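Local coordinates for protein N-acetylmuramoyl-L-alanine amidase (Mycobacteroides abscessus, PDB 7AGL) that probably cleaves the amide bond between N-acetylmuramic acid and L-alanine of the peptidoglycan stem peptide, with a zinc ion bound in its active site, at residues G18-D21 with S22-N26; G47-E51 with H52-W56; P133-R136 with F137-M141; T140-D143 with S144-A148. All coordinates share one frame; numbering follows the deposited sequence.

Contact 1: residues G18-D21 with S22-N26; sequences GAND and SSINN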
ATOM      1  N   GLY A  18       9.395 -11.337   1.125  1.00 20.11           N
ATOM      2  CA  GLY A  18      10.653 -11.424   1.844  1.00 22.00           C
ATOM      3  C   GLY A  18      11.772 -12.033   1.020  1.00 23.35           C
ATOM      4  O   GLY A  18      12.948 -11.760   1.271  1.00 27.92           O
ATOM      5  N   ALA A  19      11.436 -12.897   0.066  1.00 21.17           N
ATOM      6  CA  ALA A  19      12.431 -13.487  -0.828  1.00 25.63           C
ATOM      7  C   ALA A  19      11.727 -13.929  -2.102  1.00 25.57           C
ATOM      8  O   ALA A  19      10.502 -14.076  -2.137  1.00 23.51           O
ATOM      9  CB  ALA A  19      13.173 -14.674  -0.194  1.00 27.68           C
ATOM     10  N   ASN A  20      12.515 -14.132  -3.155  1.00 23.02           N
ATOM     11  CA  ASN A  20      11.953 -14.431  -4.464  1.00 24.35           C
ATOM     12  C   ASN A  20      12.691 -15.581  -5.124  1.00 24.91           C
ATOM     13  O   ASN A  20      13.817 -15.928  -4.755  1.00 29.51           O
ATOM     14  CB  ASN A  20      12.009 -13.218  -5.386  1.00 26.39           C
ATOM     15  CG  ASN A  20      11.302 -12.031  -4.799  1.00 25.02           C
ATOM     16  OD1 ASN A  20      10.076 -12.007  -4.725  1.00 25.09           O
ATOM     17  ND2 ASN A  20      12.068 -11.041  -4.364  1.00 23.00           N
ATOM     18  N   ASP A  21      12.025 -16.177  -6.107  1.00 23.16           N
ATOM     19  CA  ASP A  21      12.660 -17.126  -7.017  1.00 24.07           C
ATOM     20  C   ASP A  21      12.049 -16.893  -8.398  1.00 26.04           C
ATOM     21  O   ASP A  21      11.272 -15.954  -8.587  1.00 28.48           O
ATOM     22  CB  ASP A  21      12.513 -18.575  -6.521  1.00 30.86           C
ATOM     23  CG  ASP A  21      11.065 -19.044  -6.463  1.00 36.86           C
ATOM     24  OD1 ASP A  21      10.189 -18.502  -7.178  1.00 34.04           O
ATOM     25  OD2 ASP A  21      10.795 -19.972  -5.676  1.00 38.26           O
ATOM     26  N   SER A  22      12.359 -17.762  -9.366  1.00 29.24           N
ATOM     27  CA  SER A  22      11.919 -17.451 -10.728  1.00 27.93           C
ATOM     28  C   SER A  22      10.417 -17.617 -10.921  1.00 29.94           C
ATOM     29  O   SER A  22       9.901 -17.245 -11.983  1.00 34.33           O
ATOM     30  CB  SER A  22      12.686 -18.297 -11.756  1.00 30.19           C
ATOM     31  OG  SER A  22      12.442 -19.679 -11.609  1.00 35.43           O
ATOM     32  N   SER A  23       9.696 -18.146  -9.930  1.00 27.81           N
ATOM     33  CA  SER A  23       8.245 -18.218 -10.052  1.00 31.41           C
ATOM     34  C   SER A  23       7.609 -16.837 -10.113  1.00 30.30           C
ATOM     35  O   SER A  23       6.483 -16.703 -10.613  1.00 31.22           O
ATOM     36  CB  SER A  23       7.636 -19.005  -8.889  1.00 33.50           C
ATOM     37  OG  SER A  23       7.766 -18.288  -7.669  1.00 30.86           O
ATOM     38  N   ILE A  24       8.286 -15.798  -9.617  1.00 26.36           N
ATOM     39  CA  ILE A  24       7.656 -14.482  -9.649  1.00 23.34           C
ATOM     40  C   ILE A  24       7.513 -13.950 -11.067  1.00 28.85           C
ATOM     41  O   ILE A  24       6.779 -12.980 -11.287  1.00 26.77           O
ATOM     42  CB  ILE A  24       8.399 -13.425  -8.804  1.00 24.92           C
ATOM     43  CG1 ILE A  24       9.756 -13.070  -9.419  1.00 27.05           C
ATOM     44  CG2 ILE A  24       8.522 -13.870  -7.343  1.00 26.88           C
ATOM     45  CD1 ILE A  24      10.408 -11.814  -8.777  1.00 24.35           C
ATOM     46  N   ASN A  25       8.182 -14.566 -12.035  1.00 27.45           N
ATOM     47  CA  ASN A  25       8.090 -14.134 -13.424  1.00 28.16           C
ATOM     48  C   ASN A  25       6.915 -14.753 -14.173  1.00 33.89           C
ATOM     49  O   ASN A  25       6.653 -14.363 -15.319  1.00 32.26           O
ATOM     50  CB  ASN A  25       9.391 -14.465 -14.155  1.00 32.54           C
ATOM     51  CG  ASN A  25      10.570 -13.715 -13.586  1.00 42.71           C
ATOM     52  OD1 ASN A  25      10.446 -12.555 -13.193  1.00 40.52           O
ATOM     53  ND2 ASN A  25      11.718 -14.372 -13.527  1.00 48.78           N
ATOM     54  N   ASN A  26       6.219 -15.711 -13.571  1.00 27.56           N
ATOM     55  CA  ASN A  26       5.055 -16.301 -14.212  1.00 30.10           C
ATOM     56  C   ASN A  26       3.950 -15.258 -14.325  1.00 27.53           C
ATOM     57  O   ASN A  26       3.776 -14.414 -13.442  1.00 26.16           O
ATOM     58  CB  ASN A  26       4.591 -17.520 -13.422  1.00 30.36           C
ATOM     59  CG  ASN A  26       5.579 -18.679 -13.525  1.00 33.65           C
ATOM     60  OD1 ASN A  26       6.275 -18.834 -14.533  1.00 37.73           O
ATOM     61  ND2 ASN A  26       5.648 -19.489 -12.483  1.00 39.53           N
TER
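The carboxylate of D21 is approached from above its plane by the backbone N of S23, which stands 36° out of that plane and donates to OD1 at 2.8 Å. The hydroxyl of S23 donates to the same oxygen; its OG lies 2.5 Å from D21 OD1, a value so short that the exact length is doubtful. The main-chain donor and, if the short distance is taken at face value, the hydroxyl share one carboxylate oxygen. The second flat group, the amide of N20, has I24 over one face: CD1 sits above the amide at 4.1 Å from N20 CG, while CG2 comes lower on the same side, 3.6 Å from N20 OD1. The two side chains cross at about a right angle, and OD1 also receives a weak hydrogen bond from N17.

The first torsion of D21 (63°) sets its carboxyl group between the backbone N and the carbonyl carbon, from where OD1 reaches forward over S23. The main chain adds a bond from I24 N to D21 O, 3.2 Å long and nearly straight at 172°. D21 and S23 touch L83, and main-chain bonds join I24 to Q39 and N26 to C38. No residue of the contact is fully buried, and the side chain of N20 is about 11 Å from the zinc ion. The bond from S23 N to the carboxylate of D21 defines an Asx turn, here leading into the short 3-10 segment 22-25 in the surface loop between strands 9-14 and 27-29.

Contact 2: residues G47-E51 with H52-W56; sequences GGYPE and HTFTW. With ZN (zinc ion), chain B.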
ATOM      1  N   GLY A  47      21.061   2.700   1.122  1.00 23.38           N
ATOM      2  CA  GLY A  47      21.662   2.047   2.264  1.00 23.42           C
ATOM      3  C   GLY A  47      21.397   0.555   2.344  1.00 23.70           C
ATOM      4  O   GLY A  47      21.913  -0.107   3.248  1.00 25.81           O
ATOM      5  N   GLY A  48      20.607   0.009   1.418  1.00 22.52           N
ATOM      6  CA  GLY A  48      20.321  -1.418   1.382  1.00 22.20           C
ATOM      7  C   GLY A  48      19.114  -1.861   2.177  1.00 24.87           C
ATOM      8  O   GLY A  48      18.933  -3.066   2.374  1.00 25.98           O
ATOM      9  N   TYR A  49      18.279  -0.935   2.627  1.00 21.91           N
ATOM     10  CA  TYR A  49      17.081  -1.269   3.376  1.00 19.75           C
ATOM     11  C   TYR A  49      15.983  -1.587   2.370  1.00 20.09           C
ATOM     12  O   TYR A  49      15.524  -0.694   1.641  1.00 20.60           O
ATOM     13  CB  TYR A  49      16.676  -0.112   4.295  1.00 19.61           C
ATOM     14  CG  TYR A  49      15.538  -0.435   5.237  1.00 23.72           C
ATOM     15  CD1 TYR A  49      15.611  -1.504   6.109  1.00 27.46           C
ATOM     16  CD2 TYR A  49      14.404   0.359   5.275  1.00 22.58           C
ATOM     17  CE1 TYR A  49      14.562  -1.785   6.994  1.00 29.70           C
ATOM     18  CE2 TYR A  49      13.359   0.081   6.137  1.00 25.35           C
ATOM     19  CZ  TYR A  49      13.442  -0.988   6.986  1.00 28.71           C
ATOM     20  OH  TYR A  49      12.398  -1.240   7.850  1.00 35.27           O
ATOM     21  N   PRO A  50      15.555  -2.844   2.282  1.00 18.94           N
ATOM     22  CA  PRO A  50      14.691  -3.246   1.173  1.00 18.64           C
ATOM     23  C   PRO A  50      13.281  -2.725   1.340  1.00 21.62           C
ATOM     24  O   PRO A  50      12.758  -2.609   2.452  1.00 18.57           O
ATOM     25  CB  PRO A  50      14.707  -4.783   1.247  1.00 18.65           C
ATOM     26  CG  PRO A  50      15.914  -5.118   2.077  1.00 21.28           C
ATOM     27  CD  PRO A  50      15.994  -4.008   3.078  1.00 19.46           C
ATOM     28  N   GLU A  51      12.656  -2.426   0.200  1.00 19.26           N
ATOM     29  CA  GLU A  51      11.244  -2.077   0.229  1.00 18.44           C
ATOM     30  C   GLU A  51      10.428  -3.117   0.982  1.00 20.68           C
ATOM     31  O   GLU A  51       9.561  -2.772   1.795  1.00 18.22           O
ATOM     32  CB  GLU A  51      10.704  -1.930  -1.194  1.00 17.94           C
ATOM     33  CG  GLU A  51       9.247  -1.504  -1.164  1.00 19.77           C
ATOM     34  CD  GLU A  51       8.630  -1.398  -2.533  1.00 20.70           C
ATOM     35  OE1 GLU A  51       7.416  -1.165  -2.567  1.00 21.41           O
ATOM     36  OE2 GLU A  51       9.341  -1.496  -3.555  1.00 20.03           O
ATOM     37  N   HIS A  52      10.683  -4.400   0.724  1.00 18.29           N
ATOM     38  CA  HIS A  52       9.846  -5.423   1.345  1.00 17.90           C
ATOM     39  C   HIS A  52       9.957  -5.409   2.867  1.00 21.17           C
ATOM     40  O   HIS A  52       8.985  -5.730   3.561  1.00 19.14           O
ATOM     41  CB  HIS A  52      10.178  -6.818   0.792  1.00 18.11           C
ATOM     42  CG  HIS A  52      11.573  -7.303   1.071  1.00 20.98           C
ATOM     43  ND1 HIS A  52      11.925  -7.958   2.239  1.00 20.81           N
ATOM     44  CD2 HIS A  52      12.678  -7.321   0.285  1.00 20.60           C
ATOM     45  CE1 HIS A  52      13.192  -8.336   2.162  1.00 22.12           C
ATOM     46  NE2 HIS A  52      13.676  -7.956   0.993  1.00 20.49           N
ATOM     47  N   THR A  53      11.112  -5.024   3.406  1.00 18.61           N
ATOM     48  CA  THR A  53      11.246  -4.942   4.861  1.00 18.87           C
ATOM     49  C   THR A  53      10.569  -3.690   5.408  1.00 19.28           C
ATOM     50  O   THR A  53       9.908  -3.736   6.454  1.00 19.92           O
ATOM     51  CB  THR A  53      12.724  -4.953   5.229  1.00 20.01           C
ATOM     52  OG1 THR A  53      13.312  -6.149   4.691  1.00 20.34           O
ATOM     53  CG2 THR A  53      12.900  -4.947   6.741  1.00 19.99           C
ATOM     54  N   PHE A  54      10.693  -2.572   4.691  1.00 18.37           N
ATOM     55  CA  PHE A  54       9.999  -1.361   5.108  1.00 17.17           C
ATOM     56  C   PHE A  54       8.491  -1.576   5.155  1.00 17.70           C
ATOM     57  O   PHE A  54       7.820  -1.164   6.117  1.00 18.85           O
ATOM     58  CB  PHE A  54      10.330  -0.200   4.158  1.00 18.39           C
ATOM     59  CG  PHE A  54       9.377   0.962   4.302  1.00 19.36           C
ATOM     60  CD1 PHE A  54       9.486   1.841   5.394  1.00 20.31           C
ATOM     61  CD2 PHE A  54       8.352   1.170   3.365  1.00 16.89           C
ATOM     62  CE1 PHE A  54       8.606   2.884   5.550  1.00 23.84           C
ATOM     63  CE2 PHE A  54       7.464   2.216   3.526  1.00 19.80           C
ATOM     64  CZ  PHE A  54       7.593   3.086   4.600  1.00 21.21           C
ATOM     65  N   THR A  55       7.928  -2.201   4.114  1.00 17.98           N
ATOM     66  CA  THR A  55       6.473  -2.339   4.071  1.00 17.55           C
ATOM     67  C   THR A  55       6.010  -3.322   5.143  1.00 19.65           C
ATOM     68  O   THR A  55       5.003  -3.088   5.819  1.00 19.64           O
ATOM     69  CB  THR A  55       5.990  -2.783   2.672  1.00 17.95           C
ATOM     70  OG1 THR A  55       6.478  -4.104   2.373  1.00 18.70           O
ATOM     71  CG2 THR A  55       6.452  -1.808   1.569  1.00 18.40           C
ATOM     72  N   TRP A  56       6.765  -4.401   5.337  1.00 19.25           N
ATOM     73  CA  TRP A  56       6.453  -5.363   6.392  1.00 19.88           C
ATOM     74  C   TRP A  56       6.398  -4.687   7.762  1.00 19.60           C
ATOM     75  O   TRP A  56       5.402  -4.794   8.488  1.00 21.33           O
ATOM     76  CB  TRP A  56       7.512  -6.470   6.374  1.00 19.69           C
ATOM     77  CG  TRP A  56       7.433  -7.448   7.507  1.00 18.78           C
ATOM     78  CD1 TRP A  56       8.339  -7.614   8.525  1.00 20.18           C
ATOM     79  CD2 TRP A  56       6.416  -8.436   7.711  1.00 20.18           C
ATOM     80  NE1 TRP A  56       7.941  -8.653   9.348  1.00 20.91           N
ATOM     81  CE2 TRP A  56       6.756  -9.157   8.874  1.00 21.31           C
ATOM     82  CE3 TRP A  56       5.245  -8.774   7.023  1.00 21.26           C
ATOM     83  CZ2 TRP A  56       5.964 -10.199   9.361  1.00 24.17           C
ATOM     84  CZ3 TRP A  56       4.456  -9.773   7.517  1.00 19.29           C
ATOM     85  CH2 TRP A  56       4.823 -10.500   8.664  1.00 21.99           C
TER
HETATM   86 ZN    ZN B 301       6.367  -1.624  -4.350  0.94 20.42          ZN
HETATM   87  O   HOH W   1       5.829  -1.909  -6.509  1.00 24.93           O
HETATM   88  O   HOH W   2       6.712   0.423  -4.991  1.00 21.00           O
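P50 and H52 meet where P50, as N-cap residue, starts helix 51-68, the helix whose first turn carries the zinc ligand E51. CB of P50 sits closely over one face of the imidazole, 3.7 Å from the ring centroid and 30° off its normal. The carbonyl oxygen of P50 takes the helix's early N-H groups: a good bond from F54 N (3.0 Å) and a weak one from T53 N.

The buried side is formed by E51, F54 and T55. CG of E51 lies 3.9 Å from CG2 of T55, and the T55 hydroxyl bonds to the carbonyl of G15.

Y49, P50, H52 and T53 also pack closely, but on a side partly open to solvent. Y49 crosses F54 at about a right angle, its CE2 3.6 Å from CB of F54, and its CE1 touches CG2 of T53 at the same distance; R200 and T195 also touch the tyrosine side chain. The polar ends here are fixed: the carboxylate of D80 accepts from H52 ND1 with one oxygen and pairs with T53 OG1 through the other.

The E51 side chain runs fully extended, with chi1 at -177°, away from the helix to the metal that it shares with H16 and H106. OE2 accepts from T43 N and OE1 from A107 N, while OE1 also binds the zinc at 2.1 Å beside two waters.

Contact 3: residues P133-R136 with F137-M141; sequences PTLR and FAKTM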
ATOM      1  N   PRO A 133     -16.833   4.952  -3.809  1.00 30.61           N
ATOM      2  CA  PRO A 133     -16.300   4.482  -2.519  1.00 30.98           C
ATOM      3  C   PRO A 133     -14.792   4.476  -2.471  1.00 29.29           C
ATOM      4  O   PRO A 133     -14.212   4.708  -1.403  1.00 28.81           O
ATOM      5  CB  PRO A 133     -16.861   3.059  -2.399  1.00 29.71           C
ATOM      6  CG  PRO A 133     -18.122   3.099  -3.213  1.00 30.22           C
ATOM      7  CD  PRO A 133     -17.800   3.987  -4.375  1.00 29.13           C
ATOM      8  N   THR A 134     -14.140   4.197  -3.599  1.00 24.44           N
ATOM      9  CA  THR A 134     -12.690   4.084  -3.643  1.00 22.85           C
ATOM     10  C   THR A 134     -12.025   5.435  -3.868  1.00 25.47           C
ATOM     11  O   THR A 134     -11.006   5.738  -3.234  1.00 25.46           O
ATOM     12  CB  THR A 134     -12.302   3.079  -4.730  1.00 26.14           C
ATOM     13  OG1 THR A 134     -12.718   1.771  -4.306  1.00 24.11           O
ATOM     14  CG2 THR A 134     -10.782   3.073  -4.978  1.00 24.16           C
ATOM     15  N   LEU A 135     -12.596   6.262  -4.744  1.00 27.64           N
ATOM     16  CA  LEU A 135     -12.095   7.622  -4.899  1.00 26.40           C
ATOM     17  C   LEU A 135     -12.188   8.389  -3.584  1.00 26.35           C
ATOM     18  O   LEU A 135     -11.267   9.129  -3.223  1.00 26.12           O
ATOM     19  CB  LEU A 135     -12.871   8.347  -6.003  1.00 28.41           C
ATOM     20  CG  LEU A 135     -12.376   9.746  -6.373  1.00 33.91           C
ATOM     21  CD1 LEU A 135     -10.890   9.686  -6.740  1.00 29.33           C
ATOM     22  CD2 LEU A 135     -13.194  10.308  -7.516  1.00 34.90           C
ATOM     23  N   ARG A 136     -13.299   8.236  -2.858  1.00 28.14           N
ATOM     24  CA  ARG A 136     -13.404   8.884  -1.551  1.00 28.63           C
ATOM     25  C   ARG A 136     -12.330   8.373  -0.590  1.00 28.17           C
ATOM     26  O   ARG A 136     -11.738   9.161   0.157  1.00 28.63           O
ATOM     27  CB  ARG A 136     -14.806   8.679  -0.969  1.00 30.26           C
ATOM     28  CG  ARG A 136     -14.971   9.130   0.488  1.00 31.71           C
ATOM     29  CD  ARG A 136     -16.433   9.132   0.939  1.00 38.70           C
ATOM     30  NE  ARG A 136     -17.227   8.086   0.296  1.00 42.18           N
ATOM     31  CZ  ARG A 136     -17.549   6.920   0.856  1.00 51.87           C
ATOM     32  NH1 ARG A 136     -17.154   6.636   2.094  1.00 45.81           N
ATOM     33  NH2 ARG A 136     -18.276   6.036   0.172  1.00 49.99           N
ATOM     34  N   PHE A 137     -12.059   7.059  -0.600  1.00 25.05           N
ATOM     35  CA  PHE A 137     -10.976   6.509   0.218  1.00 25.61           C
ATOM     36  C   PHE A 137      -9.647   7.150  -0.150  1.00 25.48           C
ATOM     37  O   PHE A 137      -8.879   7.567   0.726  1.00 24.16           O
ATOM     38  CB  PHE A 137     -10.918   4.982   0.046  1.00 23.85           C
ATOM     39  CG  PHE A 137     -10.096   4.257   1.096  1.00 22.85           C
ATOM     40  CD1 PHE A 137      -9.648   4.903   2.247  1.00 22.35           C
ATOM     41  CD2 PHE A 137      -9.770   2.917   0.916  1.00 22.61           C
ATOM     42  CE1 PHE A 137      -8.896   4.212   3.204  1.00 26.97           C
ATOM     43  CE2 PHE A 137      -9.029   2.230   1.853  1.00 26.03           C
ATOM     44  CZ  PHE A 137      -8.586   2.872   2.998  1.00 24.77           C
ATOM     45  N   ALA A 138      -9.361   7.241  -1.453  1.00 25.28           N
ATOM     46  CA  ALA A 138      -8.088   7.802  -1.905  1.00 23.35           C
ATOM     47  C   ALA A 138      -7.928   9.257  -1.460  1.00 24.19           C
ATOM     48  O   ALA A 138      -6.877   9.641  -0.937  1.00 23.72           O
ATOM     49  CB  ALA A 138      -7.981   7.696  -3.426  1.00 22.92           C
ATOM     50  N   LYS A 139      -8.958  10.089  -1.686  1.00 24.66           N
ATOM     51  CA  LYS A 139      -8.880  11.497  -1.296  1.00 25.94           C
ATOM     52  C   LYS A 139      -8.766  11.644   0.214  1.00 27.45           C
ATOM     53  O   LYS A 139      -8.012  12.491   0.710  1.00 28.23           O
ATOM     54  CB  LYS A 139     -10.104  12.242  -1.821  1.00 27.52           C
ATOM     55  CG  LYS A 139     -10.153  12.328  -3.328  1.00 28.52           C
ATOM     56  CD  LYS A 139     -11.393  13.077  -3.791  1.00 34.77           C
ATOM     57  CE  LYS A 139     -11.450  13.142  -5.309  1.00 40.25           C
ATOM     58  NZ  LYS A 139     -12.565  14.011  -5.782  1.00 44.41           N
ATOM     59  N   THR A 140      -9.517  10.825   0.959  1.00 27.73           N
ATOM     60  CA  THR A 140      -9.477  10.885   2.418  1.00 27.65           C
ATOM     61  C   THR A 140      -8.102  10.504   2.949  1.00 25.15           C
ATOM     62  O   THR A 140      -7.552  11.184   3.830  1.00 27.35           O
ATOM     63  CB  THR A 140     -10.550   9.964   2.992  1.00 25.00           C
ATOM     64  OG1 THR A 140     -11.847  10.502   2.672  1.00 30.08           O
ATOM     65  CG2 THR A 140     -10.400   9.855   4.509  1.00 30.69           C
ATOM     66  N   MET A 141      -7.531   9.426   2.405  1.00 24.62           N
ATOM     67  CA  MET A 141      -6.176   9.012   2.764  1.00 22.66           C
ATOM     68  C   MET A 141      -5.156  10.101   2.443  1.00 24.40           C
ATOM     69  O   MET A 141      -4.313  10.446   3.278  1.00 25.93           O
ATOM     70  CB  MET A 141      -5.827   7.715   2.026  1.00 22.06           C
ATOM     71  CG  MET A 141      -4.456   7.167   2.361  1.00 22.18           C
ATOM     72  SD  MET A 141      -4.207   6.761   4.109  1.00 23.79           S
ATOM     73  CE  MET A 141      -5.220   5.307   4.352  1.00 23.85           C
TER
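The N-H groups of F137 to T140 bond to the carbonyls of P133 to R136, four residues back, in a regular helix, although the first bond, F137 N to P133 O, is long at 3.3 Å and arrives 41° out of the carbonyl plane. The later ones are shorter, as with K139 N to L135 O at 2.9 Å. R136 O is gripped twice: T140 N and T140 OG1 reach it from opposite faces of its plane, each at 2.9 Å. T140 places OG1 beside its backbone N (chi1 -68°), which turns the hydroxyl back to that carbonyl.

On the outer side, the extended chain of K139 runs back across L135, bringing CE within 3.7 Å of L135 CG. R136 bends at its third torsion, and its NE forms a salt bridge with E132.

T134, F137 and A138 are buried, the T134 hydroxyl bonding to V129 O. F137 stacks with Y214 of helix 197-215, which also meets R136 and T140, and packs on A101 and V103 of strand 101-108. A138 rests on V119 and Y121 of strand 118-122 and on V178 of strand 177-184. The helix thus lies against the mixed sheet within the beta-alpha-beta unit of strands 118-122 and 161-164.

Contact 4: residues T140-D143 with S144-A148; sequences TMRD and SLQAA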
ATOM      1  N   THR A 140      -9.517  10.825   0.959  1.00 27.73           N
ATOM      2  CA  THR A 140      -9.477  10.885   2.418  1.00 27.65           C
ATOM      3  C   THR A 140      -8.102  10.504   2.949  1.00 25.15           C
ATOM      4  O   THR A 140      -7.552  11.184   3.830  1.00 27.35           O
ATOM      5  CB  THR A 140     -10.550   9.964   2.992  1.00 25.00           C
ATOM      6  OG1 THR A 140     -11.847  10.502   2.672  1.00 30.08           O
ATOM      7  CG2 THR A 140     -10.400   9.855   4.509  1.00 30.69           C
ATOM      8  N   MET A 141      -7.531   9.426   2.405  1.00 24.62           N
ATOM      9  CA  MET A 141      -6.176   9.012   2.764  1.00 22.66           C
ATOM     10  C   MET A 141      -5.156  10.101   2.443  1.00 24.40           C
ATOM     11  O   MET A 141      -4.313  10.446   3.278  1.00 25.93           O
ATOM     12  CB  MET A 141      -5.827   7.715   2.026  1.00 22.06           C
ATOM     13  CG  MET A 141      -4.456   7.167   2.361  1.00 22.18           C
ATOM     14  SD  MET A 141      -4.207   6.761   4.109  1.00 23.79           S
ATOM     15  CE  MET A 141      -5.220   5.307   4.352  1.00 23.85           C
ATOM     16  N   ARG A 142      -5.222  10.658   1.232  1.00 23.94           N
ATOM     17  CA  ARG A 142      -4.324  11.752   0.878  1.00 25.32           C
ATOM     18  C   ARG A 142      -4.455  12.912   1.865  1.00 24.71           C
ATOM     19  O   ARG A 142      -3.451  13.456   2.346  1.00 26.51           O
ATOM     20  CB  ARG A 142      -4.616  12.210  -0.555  1.00 29.16           C
ATOM     21  CG  ARG A 142      -3.714  13.334  -1.090  1.00 28.46           C
ATOM     22  CD  ARG A 142      -4.191  14.741  -0.721  1.00 32.06           C
ATOM     23  NE  ARG A 142      -5.606  14.945  -1.033  1.00 37.83           N
ATOM     24  CZ  ARG A 142      -6.070  15.249  -2.239  1.00 36.17           C
ATOM     25  NH1 ARG A 142      -5.232  15.390  -3.256  1.00 35.00           N
ATOM     26  NH2 ARG A 142      -7.373  15.400  -2.433  1.00 35.26           N
ATOM     27  N   ASP A 143      -5.694  13.311   2.172  1.00 26.05           N
ATOM     28  CA  ASP A 143      -5.917  14.410   3.114  1.00 27.00           C
ATOM     29  C   ASP A 143      -5.328  14.114   4.488  1.00 29.41           C
ATOM     30  O   ASP A 143      -4.724  14.992   5.113  1.00 30.89           O
ATOM     31  CB  ASP A 143      -7.412  14.685   3.251  1.00 30.92           C
ATOM     32  CG  ASP A 143      -8.003  15.347   2.030  1.00 36.85           C
ATOM     33  OD1 ASP A 143      -7.237  15.801   1.160  1.00 34.02           O
ATOM     34  OD2 ASP A 143      -9.251  15.406   1.941  1.00 39.01           O
ATOM     35  N   SER A 144      -5.522  12.891   4.985  1.00 28.00           N
ATOM     36  CA  SER A 144      -5.040  12.530   6.315  1.00 28.96           C
ATOM     37  C   SER A 144      -3.516  12.464   6.360  1.00 27.18           C
ATOM     38  O   SER A 144      -2.899  12.892   7.345  1.00 29.79           O
ATOM     39  CB  SER A 144      -5.635  11.181   6.742  1.00 29.55           C
ATOM     40  OG  SER A 144      -7.036  11.266   6.984  1.00 31.78           O
ATOM     41  N   LEU A 145      -2.895  11.914   5.310  1.00 25.43           N
ATOM     42  CA  LEU A 145      -1.434  11.858   5.266  1.00 24.76           C
ATOM     43  C   LEU A 145      -0.840  13.259   5.259  1.00 26.20           C
ATOM     44  O   LEU A 145       0.118  13.543   5.992  1.00 28.02           O
ATOM     45  CB  LEU A 145      -0.962  11.073   4.038  1.00 23.63           C
ATOM     46  CG  LEU A 145      -1.315   9.584   4.009  1.00 22.22           C
ATOM     47  CD1 LEU A 145      -0.881   8.924   2.692  1.00 24.25           C
ATOM     48  CD2 LEU A 145      -0.688   8.841   5.190  1.00 24.00           C
ATOM     49  N   GLN A 146      -1.399  14.152   4.443  1.00 26.67           N
ATOM     50  CA  GLN A 146      -0.863  15.507   4.380  1.00 28.80           C
ATOM     51  C   GLN A 146      -1.139  16.273   5.669  1.00 32.76           C
ATOM     52  O   GLN A 146      -0.295  17.058   6.122  1.00 34.79           O
ATOM     53  CB  GLN A 146      -1.437  16.251   3.173  1.00 25.76           C
ATOM     54  CG  GLN A 146      -0.860  17.653   3.033  1.00 31.08           C
ATOM     55  CD  GLN A 146      -1.134  18.263   1.674  1.00 40.44           C
ATOM     56  OE1 GLN A 146      -2.130  17.943   1.027  1.00 43.21           O
ATOM     57  NE2 GLN A 146      -0.236  19.133   1.227  1.00 37.90           N
ATOM     58  N   ALA A 147      -2.310  16.057   6.277  1.00 30.02           N
ATOM     59  CA  ALA A 147      -2.616  16.722   7.541  1.00 35.27           C
ATOM     60  C   ALA A 147      -1.672  16.271   8.650  1.00 37.61           C
ATOM     61  O   ALA A 147      -1.384  17.052   9.566  1.00 38.34           O
ATOM     62  CB  ALA A 147      -4.071  16.463   7.931  1.00 36.27           C
ATOM     63  N   ALA A 148      -1.177  15.028   8.577  1.00 31.27           N
ATOM     64  CA  ALA A 148      -0.187  14.490   9.507  1.00 28.26           C
ATOM     65  C   ALA A 148       1.209  15.071   9.296  1.00 35.13           C
ATOM     66  O   ALA A 148       2.124  14.727  10.058  1.00 37.25           O
ATOM     67  CB  ALA A 148      -0.136  12.959   9.393  1.00 30.32           C
TER
HETATM   68  O   HOH W   3      -4.839  17.949   1.880  1.00 41.93           O
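M141 and L145 pack one turn apart on the sheet-facing side of helix 132-147, the connecting helix of a beta-alpha-beta unit, close to where it ends. CG of M141 and CD1 of L145 are 4.0 Å apart, and the methionine sulfur lies beside L145 CG. With L145 CG set beside its own backbone N (chi1 -66°), the branch point also comes close over the carbonyl of M141, the distance from CG to M141 O being 3.2 Å.

That carbonyl accepts L145 N nearly head-on, and the neighbouring bonds of S144, Q146 and A147 to T140, R142 and D143 continue the alpha-helical pattern. Further along, A148 N still reaches S144 O at 3.0 Å, although the helix itself ends at A147.

Beyond this first layer, V180 of strand 177-184 and V119 of strand 118-122 touch both M141 and L145. A206 of helix 197-215 lies against L145, and A213 of the same helix meets T140 and S144. F117 lies against both L145 and the side chain of R142.

The exposed side is polar. R142 and Q146 run side by side, pointing the same way, with guanidinium and amide planes 40° apart. Bends at the second and third torsions of R142 fold its guanidinium back to D143, while NH1 bonds to the carbonyl of G159. A salt bridge joins NE of R142 to OD1 of D143 at 2.9 Å, the nitrogen standing above the carboxylate plane. One water bridges D143 and Q146, donating to D143 OD1 at 3.3 Å and to Q146 OE1 at 2.8 Å.

Overall arrangement
All four contacts are local and follow one another along the chain without nesting, contacts 3 and 4 overlapping at T140 and M141. Contact 1 turns the loop between strands 9-14 and 27-29. Contact 2 ends the loop after strand 35-37 by starting helix 51-68 at the zinc site; its centre lies about 17 Å from that of contact 1, and the two touch where G18 O meets H52 CE1 at 3.5 Å. Contacts 3 and 4 run along helix 132-147, which links strands 118-122 and 161-164 in a beta-alpha-beta unit. Both lie across the chain's centre from contact 1, and contact 3 also from contact 2; contact 4 comes within about 10 Å of contact 2 between nearest atoms.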